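Local coordinates for protein xylanase inhibitor TL-XI (PDB 3G7M) that inhibits xylanases in a noncompetitive manner and belongs to the small thaumatin-like proteins, a family associated with plant defence, at residues 41-50 with 84-93; 100-111 with 123-134. The protein carries 4 engineered substitutions. All coordinates share one frame; numbering follows the deposited sequence.

Contact 1 pairs strand 44-52 with strand 86-91 inside the antiparallel sheet of the thaumatin-like fold. Contact 2 lies at one end of that sheet, where the chain following strand 95-101 meets the loop between strand 121-123 and strand 135-139, whose first turn is closed by the C123-C128 disulfide. The centres of contact 1 and contact 2 are about 15 Å apart, yet the two join directly. M86 O is 2.8 Å from T101 N in a probable hydrogen bond between neighbouring strands, and T85 N lies 2.7 Å from N108 OD1, probably bonded as well. M111 packs its CE against T85 O. A glycerol, probably from the crystallisation liquor, lies about 3 Å from the S45 side chain.

Contact 1: residues 41-50 with 84-93; sequences PVIGSQYIWG and TTMAEVSVLQ. Engineered in segment 84-93: T84 (natural residue Val).
In Y47, CG lies anti to the carbonyl carbon (chi1 -78°), and in M86 the chain bends at chi2 (-69°); together these turns set the methionine CE over one face of the tyrosine ring, displaced toward its rim. The two residues belong to adjacent antiparallel strands, 44-50 and 86-91, in the six-stranded antiparallel sheet of a thaumatin-like fold, with strand 13-19 and strand 95-101 as the outer neighbours of the pair. Q46 with V89 and I48 with A87 are hydrogen-bonded pairs: V89 N gives a nearly straight bond to Q46 O at 2.9 Å, and A87 N reaches I48 O at the same length. Y47 with E88 and S45 with S90 are the non-hydrogen-bonded pairs between and beside them.

On the face carrying Q46, I48, A87 and V89 the surface is largely apolar. I48 CD1 rests on V89 CG2 at 3.8 Å, while the small A87 leaves room for M111 and L113 of strand 111-115 to come against it. The other face carries S45, Y47, E88 and S90 and is more polar. There S90 OG donates to the syn lone pair of E88 OE2 at 3.0 Å, holding the carboxylate beside S45, and the aliphatic CG of E88 meets Y47 CE1 with the ring and carboxylate planes 80° apart. Methionine suits its place because its flexible thioether can serve two aromatic neighbours: the W49 indole runs alongside it, and its NE1, on the five-membered ring, is bonded to G67 O. M86 SD thus makes Met-aromatic contacts to both rings, lying 4.6 Å from the Y47 centroid and 4.9 Å from that of the W49 six-membered ring, obliquely in each case.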
loop_
_atom_site.group_PDB
_atom_site.type_symbol
_atom_site.label_atom_id
_atom_site.label_comp_id
_atom_site.label_asym_id
_atom_site.label_seq_id
_atom_site.Cartn_x
_atom_site.Cartn_y
_atom_site.Cartn_z
ATOM N N PRO A 41 -6.798 8.395 9.323
ATOM C CA PRO A 41 -8.135 8.664 9.869
ATOM C C PRO A 41 -8.267 8.142 11.294
ATOM O O PRO A 41 -7.460 7.338 11.723
ATOM C CB PRO A 41 -9.071 7.886 8.928
ATOM C CG PRO A 41 -8.254 6.733 8.463
ATOM C CD PRO A 41 -6.820 7.263 8.355
ATOM N N VAL A 42 -9.281 8.619 12.011
ATOM C CA VAL A 42 -9.557 8.184 13.366
ATOM C C VAL A 42 -10.053 6.757 13.388
ATOM O O VAL A 42 -9.884 6.078 14.393
ATOM C CB VAL A 42 -10.595 9.099 14.119
ATOM C CG1 VAL A 42 -9.921 10.378 14.648
ATOM C CG2 VAL A 42 -11.854 9.418 13.263
ATOM N N ILE A 43 -10.680 6.325 12.286
ATOM C CA ILE A 43 -11.306 4.993 12.158
ATOM C C ILE A 43 -11.277 4.501 10.710
ATOM O O ILE A 43 -11.158 5.293 9.771
ATOM C CB ILE A 43 -12.793 4.994 12.703
ATOM C CG1 ILE A 43 -13.303 3.553 12.930
ATOM C CG2 ILE A 43 -13.750 5.860 11.809
ATOM C CD1 ILE A 43 -14.666 3.444 13.658
ATOM N N GLY A 44 -11.397 3.196 10.523
ATOM C CA GLY A 44 -11.490 2.636 9.184
ATOM C C GLY A 44 -10.281 1.825 8.766
ATOM O O GLY A 44 -9.253 1.781 9.458
ATOM N N SER A 45 -10.396 1.176 7.616
ATOM C CA SER A 45 -9.262 0.446 7.052
ATOM C C SER A 45 -9.032 0.841 5.593
ATOM O O SER A 45 -9.973 1.256 4.890
ATOM C CB SER A 45 -9.423 -1.083 7.217
ATOM O OG SER A 45 -10.763 -1.494 6.955
ATOM N N GLN A 46 -7.775 0.724 5.156
ATOM C CA GLN A 46 -7.366 1.188 3.846
ATOM C C GLN A 46 -6.550 0.101 3.187
ATOM O O GLN A 46 -5.804 -0.612 3.867
ATOM C CB GLN A 46 -6.508 2.442 3.985
ATOM C CG GLN A 46 -7.151 3.579 4.740
ATOM C CD GLN A 46 -6.123 4.537 5.331
ATOM O OE1 GLN A 46 -5.218 4.119 6.064
ATOM N NE2 GLN A 46 -6.264 5.837 5.023
ATOM N N TYR A 47 -6.695 -0.030 1.866
ATOM C CA TYR A 47 -5.841 -0.905 1.072
ATOM C C TYR A 47 -4.717 -0.027 0.598
ATOM O O TYR A 47 -4.957 1.152 0.236
ATOM C CB TYR A 47 -6.577 -1.481 -0.152
ATOM C CG TYR A 47 -7.514 -2.630 0.139
ATOM C CD1 TYR A 47 -7.070 -3.727 0.887
ATOM C CD2 TYR A 47 -8.839 -2.625 -0.353
ATOM C CE1 TYR A 47 -7.919 -4.787 1.151
ATOM C CE2 TYR A 47 -9.710 -3.680 -0.097
ATOM C CZ TYR A 47 -9.255 -4.764 0.659
ATOM O OH TYR A 47 -10.140 -5.813 0.938
ATOM N N ILE A 48 -3.497 -0.595 0.577
ATOM C CA ILE A 48 -2.329 0.134 0.115
ATOM C C ILE A 48 -1.582 -0.807 -0.792
ATOM O O ILE A 48 -1.247 -1.928 -0.396
ATOM C CB ILE A 48 -1.436 0.572 1.330
ATOM C CG1 ILE A 48 -2.197 1.573 2.193
ATOM C CG2 ILE A 48 -0.070 1.141 0.882
ATOM C CD1 ILE A 48 -1.595 1.820 3.522
ATOM N N TRP A 49 -1.322 -0.361 -2.013
ATOM C CA TRP A 49 -0.519 -1.140 -2.957
ATOM C C TRP A 49 0.269 -0.247 -3.889
ATOM O O TRP A 49 -0.110 0.891 -4.110
ATOM C CB TRP A 49 -1.414 -2.090 -3.782
ATOM C CG TRP A 49 -2.289 -1.400 -4.778
ATOM C CD1 TRP A 49 -2.015 -1.187 -6.080
ATOM C CD2 TRP A 49 -3.591 -0.857 -4.541
ATOM N NE1 TRP A 49 -3.059 -0.532 -6.686
ATOM C CE2 TRP A 49 -4.044 -0.315 -5.764
ATOM C CE3 TRP A 49 -4.422 -0.777 -3.415
ATOM C CZ2 TRP A 49 -5.278 0.314 -5.897
ATOM C CZ3 TRP A 49 -5.646 -0.150 -3.544
ATOM C CH2 TRP A 49 -6.060 0.388 -4.780
ATOM N N GLY A 50 1.342 -0.788 -4.459
ATOM C CA GLY A 50 2.124 -0.077 -5.462
ATOM C C GLY A 50 1.808 -0.490 -6.890
ATOM O O GLY A 50 1.475 -1.652 -7.152
ATOM N N THR A 84 -0.814 -8.254 -7.995
ATOM C CA THR A 84 -0.478 -7.125 -7.137
ATOM C C THR A 84 -0.371 -7.505 -5.668
ATOM O O THR A 84 -1.153 -8.315 -5.167
ATOM C CB THR A 84 -1.475 -5.964 -7.276
ATOM O OG1 THR A 84 -1.150 -4.963 -6.298
ATOM C CG2 THR A 84 -2.948 -6.425 -7.108
ATOM N N THR A 85 0.602 -6.920 -4.984
ATOM C CA THR A 85 0.805 -7.159 -3.561
ATOM C C THR A 85 -0.113 -6.229 -2.789
ATOM O O THR A 85 -0.113 -5.031 -3.058
ATOM C CB THR A 85 2.245 -6.872 -3.166
ATOM O OG1 THR A 85 3.113 -7.718 -3.973
ATOM C CG2 THR A 85 2.464 -7.179 -1.687
ATOM N N MET A 86 -0.914 -6.787 -1.867
ATOM C CA MET A 86 -1.937 -6.034 -1.110
ATOM C C MET A 86 -1.658 -5.878 0.373
ATOM O O MET A 86 -1.670 -6.868 1.158
ATOM C CB MET A 86 -3.310 -6.655 -1.261
ATOM C CG MET A 86 -4.102 -6.079 -2.376
ATOM S SD MET A 86 -4.579 -4.388 -2.031
ATOM C CE MET A 86 -6.002 -4.292 -3.147
ATOM N N ALA A 87 -1.430 -4.609 0.747
ATOM C CA ALA A 87 -1.283 -4.251 2.128
ATOM C C ALA A 87 -2.585 -3.629 2.654
ATOM O O ALA A 87 -3.230 -2.824 1.955
ATOM C CB ALA A 87 -0.167 -3.298 2.263
ATOM N N GLU A 88 -2.967 -4.017 3.879
ATOM C CA GLU A 88 -4.176 -3.508 4.567
ATOM C C GLU A 88 -3.813 -2.850 5.898
ATOM O O GLU A 88 -3.092 -3.415 6.710
ATOM C CB GLU A 88 -5.169 -4.658 4.812
ATOM C CG GLU A 88 -6.639 -4.302 4.712
ATOM C CD GLU A 88 -7.283 -4.022 6.052
ATOM O OE1 GLU A 88 -8.444 -4.432 6.265
ATOM O OE2 GLU A 88 -6.661 -3.325 6.879
ATOM N N VAL A 89 -4.328 -1.657 6.128
ATOM C CA VAL A 89 -4.083 -0.974 7.391
ATOM C C VAL A 89 -5.424 -0.568 7.977
ATOM O O VAL A 89 -6.152 0.191 7.327
ATOM C CB VAL A 89 -3.155 0.284 7.197
ATOM C CG1 VAL A 89 -3.095 1.169 8.449
ATOM C CG2 VAL A 89 -1.753 -0.144 6.772
ATOM N N SER A 90 -5.742 -1.075 9.183
ATOM C CA SER A 90 -6.929 -0.648 9.950
ATOM C C SER A 90 -6.539 0.306 11.086
ATOM O O SER A 90 -5.509 0.126 11.740
ATOM C CB SER A 90 -7.718 -1.840 10.507
ATOM O OG SER A 90 -8.005 -2.817 9.507
ATOM N N VAL A 91 -7.358 1.328 11.321
ATOM C CA VAL A 91 -7.081 2.263 12.403
ATOM C C VAL A 91 -8.228 2.339 13.424
ATOM O O VAL A 91 -9.391 2.465 13.041
ATOM C CB VAL A 91 -6.783 3.666 11.824
ATOM C CG1 VAL A 91 -6.362 4.657 12.928
ATOM C CG2 VAL A 91 -5.689 3.569 10.750
ATOM N N LEU A 92 -7.889 2.218 14.712
ATOM C CA LEU A 92 -8.699 2.787 15.821
ATOM C C LEU A 92 -8.094 4.144 16.262
ATOM O O LEU A 92 -6.915 4.409 16.031
ATOM C CB LEU A 92 -8.784 1.848 17.042
ATOM C CG LEU A 92 -9.576 2.448 18.283
ATOM C CD1 LEU A 92 -11.095 2.644 18.010
ATOM C CD2 LEU A 92 -9.416 1.583 19.577
ATOM N N GLN A 93 -8.886 5.013 16.878
ATOM C CA GLN A 93 -8.345 6.268 17.384
ATOM C C GLN A 93 -7.018 5.962 18.111
ATOM O O GLN A 93 -7.031 5.446 19.269
ATOM C CB GLN A 93 -9.359 6.958 18.348
ATOM C CG GLN A 93 -10.499 7.753 17.648
ATOM C CD GLN A 93 -11.028 8.935 18.509
ATOM O OE1 GLN A 93 -11.228 10.037 17.996
ATOM N NE2 GLN A 93 -11.248 8.706 19.818
#

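Contact 2: residues 100-111 with 123-134; sequences VTSTLKGFNVPM and CRKAGCDVVQPY. Engineered in segment 100-111: V109 (natural residue Leu).
Backbone pairing brackets the contact: at one end M111 and C123 form an antiparallel hydrogen-bonded pair with CA atoms 4.9 Å apart, and at the other V100 N bonds Y134 O. Between them the turn 123-128 of this thaumatin-like fold, pinned by the C123-C128 disulfide, wraps the S102 hydroxyl. With OG between the backbone N and carbonyl carbon (chi1 65°), S102 inserts that hydroxyl into the turn, where OG accepts from G127 N at 2.8 Å and, almost straight, from C128 N at 3.1 Å, and donates to K125 O. Serine is small enough to fit against the disulfide sulfurs and still offers both a donor and two acceptor positions.

D129 faces T101-T103. Its OD1 takes S102 N at 2.7 Å and T103 OG1 from opposite faces of the carboxylate plane; its OD2 takes T101 OG1 at 2.7 Å and Q132 NE2 from one common face. T101 OG1 also accepts from T103 N, an ST turn at T101-T103. Glutamine suits position 132 because its amide can donate through NE2 to two oxygens, D129 OD2 and V100 O, while OE1 accepts from Y134 N.

Aromatic and aliphatic groups flank this network. F107, its CG anti to the backbone N (chi1 175°), offers a flat ring face to the flat K125-A126 backbone peptide, with K125 CA 3.9 Å from the centroid in a CH-pi contact. The branched V100 sets CG1 alongside the Y134 ring at CD2, and V100 CG1 also packs on C123 CB.

Four donors shared by the two oxygens of a buried carboxylate should offset the cost of burying D129 and probably favour its ionised form.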
loop_
_atom_site.group_PDB
_atom_site.type_symbol
_atom_site.label_atom_id
_atom_site.label_comp_id
_atom_site.label_asym_id
_atom_site.label_seq_id
_atom_site.Cartn_x
_atom_site.Cartn_y
_atom_site.Cartn_z
ATOM N N VAL A 100 -0.819 -7.884 5.299
ATOM C CA VAL A 100 -0.373 -7.873 3.926
ATOM C C VAL A 100 -0.582 -9.251 3.399
ATOM O O VAL A 100 -0.543 -10.213 4.157
ATOM C CB VAL A 100 1.155 -7.426 3.828
ATOM C CG1 VAL A 100 2.100 -8.438 4.521
ATOM C CG2 VAL A 100 1.605 -7.113 2.354
ATOM N N THR A 101 -0.801 -9.345 2.094
ATOM C CA THR A 101 -0.844 -10.638 1.387
ATOM C C THR A 101 -0.115 -10.627 0.052
ATOM O O THR A 101 -0.036 -9.605 -0.607
ATOM C CB THR A 101 -2.279 -11.083 1.146
ATOM O OG1 THR A 101 -2.262 -12.327 0.408
ATOM C CG2 THR A 101 -3.056 -10.033 0.363
ATOM N N SER A 102 0.411 -11.768 -0.355
ATOM C CA SER A 102 0.946 -11.909 -1.706
ATOM C C SER A 102 0.440 -13.247 -2.282
ATOM O O SER A 102 1.113 -13.927 -3.057
ATOM C CB SER A 102 2.462 -11.777 -1.692
ATOM O OG SER A 102 3.018 -12.845 -0.970
ATOM N N THR A 103 -0.774 -13.612 -1.898
ATOM C CA THR A 103 -1.351 -14.829 -2.390
ATOM C C THR A 103 -2.717 -14.571 -2.998
ATOM O O THR A 103 -3.112 -15.250 -3.962
ATOM C CB THR A 103 -1.407 -15.905 -1.292
ATOM O OG1 THR A 103 -0.204 -15.832 -0.526
ATOM C CG2 THR A 103 -1.522 -17.336 -1.884
ATOM N N LEU A 104 -3.438 -13.596 -2.446
ATOM C CA LEU A 104 -4.837 -13.374 -2.824
ATOM C C LEU A 104 -4.966 -12.824 -4.235
ATOM O O LEU A 104 -5.831 -13.287 -5.010
ATOM C CB LEU A 104 -5.537 -12.464 -1.817
ATOM C CG LEU A 104 -6.849 -11.839 -2.290
ATOM C CD1 LEU A 104 -7.951 -12.880 -2.386
ATOM C CD2 LEU A 104 -7.266 -10.678 -1.389
ATOM N N LYS A 105 -4.100 -11.844 -4.555
ATOM C CA LYS A 105 -4.173 -11.140 -5.831
ATOM C C LYS A 105 -2.839 -11.252 -6.552
ATOM O O LYS A 105 -2.599 -10.548 -7.552
ATOM C CB LYS A 105 -4.504 -9.639 -5.629
ATOM C CG LYS A 105 -5.976 -9.234 -5.304
ATOM C CD LYS A 105 -6.834 -9.174 -6.552
ATOM C CE LYS A 105 -8.282 -8.866 -6.228
ATOM N NZ LYS A 105 -8.416 -7.456 -5.814
ATOM N N GLY A 106 -1.967 -12.122 -6.041
ATOM C CA GLY A 106 -0.664 -12.383 -6.664
ATOM C C GLY A 106 0.455 -11.609 -5.999
ATOM O O GLY A 106 0.338 -11.225 -4.833
ATOM N N PHE A 107 1.533 -11.359 -6.748
ATOM C CA PHE A 107 2.685 -10.621 -6.241
ATOM C C PHE A 107 3.319 -9.824 -7.338
ATOM O O PHE A 107 3.612 -10.371 -8.405
ATOM C CB PHE A 107 3.705 -11.602 -5.705
ATOM C CG PHE A 107 4.985 -10.978 -5.270
ATOM C CD1 PHE A 107 6.066 -10.884 -6.141
ATOM C CD2 PHE A 107 5.119 -10.507 -3.988
ATOM C CE1 PHE A 107 7.243 -10.310 -5.747
ATOM C CE2 PHE A 107 6.295 -9.938 -3.584
ATOM C CZ PHE A 107 7.363 -9.840 -4.461
ATOM N N ASN A 108 3.555 -8.534 -7.078
ATOM C CA ASN A 108 4.232 -7.656 -8.046
ATOM C C ASN A 108 5.433 -6.941 -7.500
ATOM O O ASN A 108 6.463 -6.895 -8.141
ATOM C CB ASN A 108 3.268 -6.637 -8.661
ATOM C CG ASN A 108 2.744 -5.638 -7.663
ATOM O OD1 ASN A 108 2.620 -5.931 -6.485
ATOM N ND2 ASN A 108 2.421 -4.447 -8.140
ATOM N N VAL A 109 5.283 -6.377 -6.314
ATOM C CA VAL A 109 6.342 -5.600 -5.690
ATOM C C VAL A 109 6.503 -6.165 -4.246
ATOM O O VAL A 109 5.511 -6.363 -3.538
ATOM C CB VAL A 109 6.077 -4.006 -5.766
ATOM C CG1 VAL A 109 7.199 -3.255 -5.177
ATOM C CG2 VAL A 109 5.907 -3.470 -7.198
ATOM N N PRO A 110 7.756 -6.478 -3.817
ATOM C CA PRO A 110 7.991 -6.903 -2.395
ATOM C C PRO A 110 7.693 -5.792 -1.382
ATOM O O PRO A 110 8.034 -4.624 -1.608
ATOM C CB PRO A 110 9.480 -7.262 -2.373
ATOM C CG PRO A 110 10.065 -6.596 -3.638
ATOM C CD PRO A 110 8.981 -6.600 -4.643
ATOM N N MET A 111 7.056 -6.142 -0.278
ATOM C CA MET A 111 6.696 -5.121 0.684
ATOM C C MET A 111 7.236 -5.372 2.077
ATOM O O MET A 111 7.475 -6.504 2.469
ATOM C CB MET A 111 5.186 -4.992 0.758
ATOM C CG MET A 111 4.550 -4.203 -0.341
ATOM S SD MET A 111 2.789 -4.038 0.009
ATOM C CE MET A 111 2.302 -3.323 -1.562
ATOM N N CYS A 123 7.107 -9.087 3.518
ATOM C CA CYS A 123 6.497 -9.758 2.377
ATOM C C CYS A 123 7.340 -9.551 1.108
ATOM O O CYS A 123 7.060 -8.653 0.303
ATOM C CB CYS A 123 5.083 -9.239 2.163
ATOM S SG CYS A 123 4.165 -10.249 0.955
ATOM N N ARG A 124 8.369 -10.384 0.933
ATOM C CA ARG A 124 9.414 -10.126 -0.080
ATOM C C ARG A 124 9.335 -10.935 -1.373
ATOM O O ARG A 124 9.890 -10.528 -2.396
ATOM C CB ARG A 124 10.793 -10.202 0.564
ATOM C CG ARG A 124 10.958 -9.090 1.623
ATOM C CD ARG A 124 12.263 -9.185 2.345
ATOM N NE ARG A 124 12.353 -8.106 3.334
ATOM C CZ ARG A 124 13.423 -7.838 4.089
ATOM N NH1 ARG A 124 14.545 -8.578 4.000
ATOM N NH2 ARG A 124 13.370 -6.828 4.951
ATOM N N LYS A 125 8.612 -12.060 -1.316
ATOM C CA LYS A 125 8.215 -12.797 -2.500
ATOM C C LYS A 125 6.751 -13.284 -2.374
ATOM O O LYS A 125 6.092 -13.045 -1.371
ATOM C CB LYS A 125 9.193 -13.939 -2.729
ATOM C CG LYS A 125 9.356 -14.276 -4.230
ATOM C CD LYS A 125 9.694 -15.771 -4.432
ATOM C CE LYS A 125 9.872 -16.184 -5.919
ATOM N NZ LYS A 125 10.316 -17.662 -6.076
ATOM N N ALA A 126 6.237 -13.952 -3.399
ATOM C CA ALA A 126 4.869 -14.448 -3.375
ATOM C C ALA A 126 4.717 -15.565 -2.338
ATOM O O ALA A 126 5.569 -16.472 -2.223
ATOM C CB ALA A 126 4.463 -14.937 -4.776
ATOM N N GLY A 127 3.617 -15.508 -1.591
ATOM C CA GLY A 127 3.314 -16.527 -0.587
ATOM C C GLY A 127 3.887 -16.205 0.779
ATOM O O GLY A 127 4.265 -17.094 1.525
ATOM N N CYS A 128 3.949 -14.923 1.104
ATOM C CA CYS A 128 4.543 -14.456 2.346
ATOM C C CYS A 128 3.612 -14.713 3.507
ATOM O O CYS A 128 4.040 -14.983 4.632
ATOM C CB CYS A 128 4.875 -12.966 2.242
ATOM S SG CYS A 128 3.459 -11.854 2.060
ATOM N N ASP A 129 2.321 -14.623 3.212
ATOM C CA ASP A 129 1.247 -14.950 4.156
ATOM C C ASP A 129 0.851 -16.442 4.091
ATOM O O ASP A 129 0.246 -16.901 3.117
ATOM C CB ASP A 129 0.040 -14.025 3.927
ATOM C CG ASP A 129 -0.435 -13.979 2.456
ATOM O OD1 ASP A 129 0.346 -13.649 1.548
ATOM O OD2 ASP A 129 -1.634 -14.265 2.212
ATOM N N VAL A 130 1.247 -17.204 5.112
ATOM C CA VAL A 130 0.899 -18.608 5.190
ATOM C C VAL A 130 -0.618 -18.738 5.355
ATOM O O VAL A 130 -1.246 -19.582 4.717
ATOM C CB VAL A 130 1.647 -19.277 6.356
ATOM C CG1 VAL A 130 1.173 -20.700 6.558
ATOM C CG2 VAL A 130 3.144 -19.270 6.083
ATOM N N VAL A 131 -1.193 -17.884 6.207
ATOM C CA VAL A 131 -2.633 -17.845 6.449
ATOM C C VAL A 131 -2.947 -16.462 6.982
ATOM O O VAL A 131 -2.143 -15.882 7.686
ATOM C CB VAL A 131 -3.089 -18.941 7.493
ATOM C CG1 VAL A 131 -2.633 -18.606 8.933
ATOM C CG2 VAL A 131 -4.611 -19.174 7.419
ATOM N N GLN A 132 -4.113 -15.929 6.652
ATOM C CA GLN A 132 -4.562 -14.689 7.249
ATOM C C GLN A 132 -5.231 -14.975 8.594
ATOM O O GLN A 132 -5.879 -16.011 8.750
ATOM C CB GLN A 132 -5.531 -13.994 6.308
ATOM C CG GLN A 132 -4.865 -13.532 5.066
ATOM C CD GLN A 132 -3.858 -12.464 5.343
ATOM O OE1 GLN A 132 -4.072 -11.600 6.180
ATOM N NE2 GLN A 132 -2.761 -12.492 4.625
ATOM N N PRO A 133 -5.131 -14.033 9.554
ATOM C CA PRO A 133 -4.575 -12.706 9.327
ATOM C C PRO A 133 -3.090 -12.688 9.524
ATOM O O PRO A 133 -2.598 -12.977 10.614
ATOM C CB PRO A 133 -5.281 -11.843 10.365
ATOM C CG PRO A 133 -5.679 -12.800 11.462
ATOM C CD PRO A 133 -5.592 -14.199 10.944
ATOM N N TYR A 134 -2.384 -12.359 8.457
ATOM C CA TYR A 134 -0.959 -12.167 8.542
ATOM C C TYR A 134 -0.765 -10.683 8.825
ATOM O O TYR A 134 -0.569 -9.872 7.900
ATOM C CB TYR A 134 -0.272 -12.610 7.237
ATOM C CG TYR A 134 1.230 -12.483 7.194
ATOM C CD1 TYR A 134 2.047 -13.224 8.060
ATOM C CD2 TYR A 134 1.841 -11.636 6.269
ATOM C CE1 TYR A 134 3.440 -13.111 7.999
ATOM C CE2 TYR A 134 3.233 -11.510 6.208
ATOM C CZ TYR A 134 4.027 -12.249 7.064
ATOM O OH TYR A 134 5.397 -12.108 6.970
#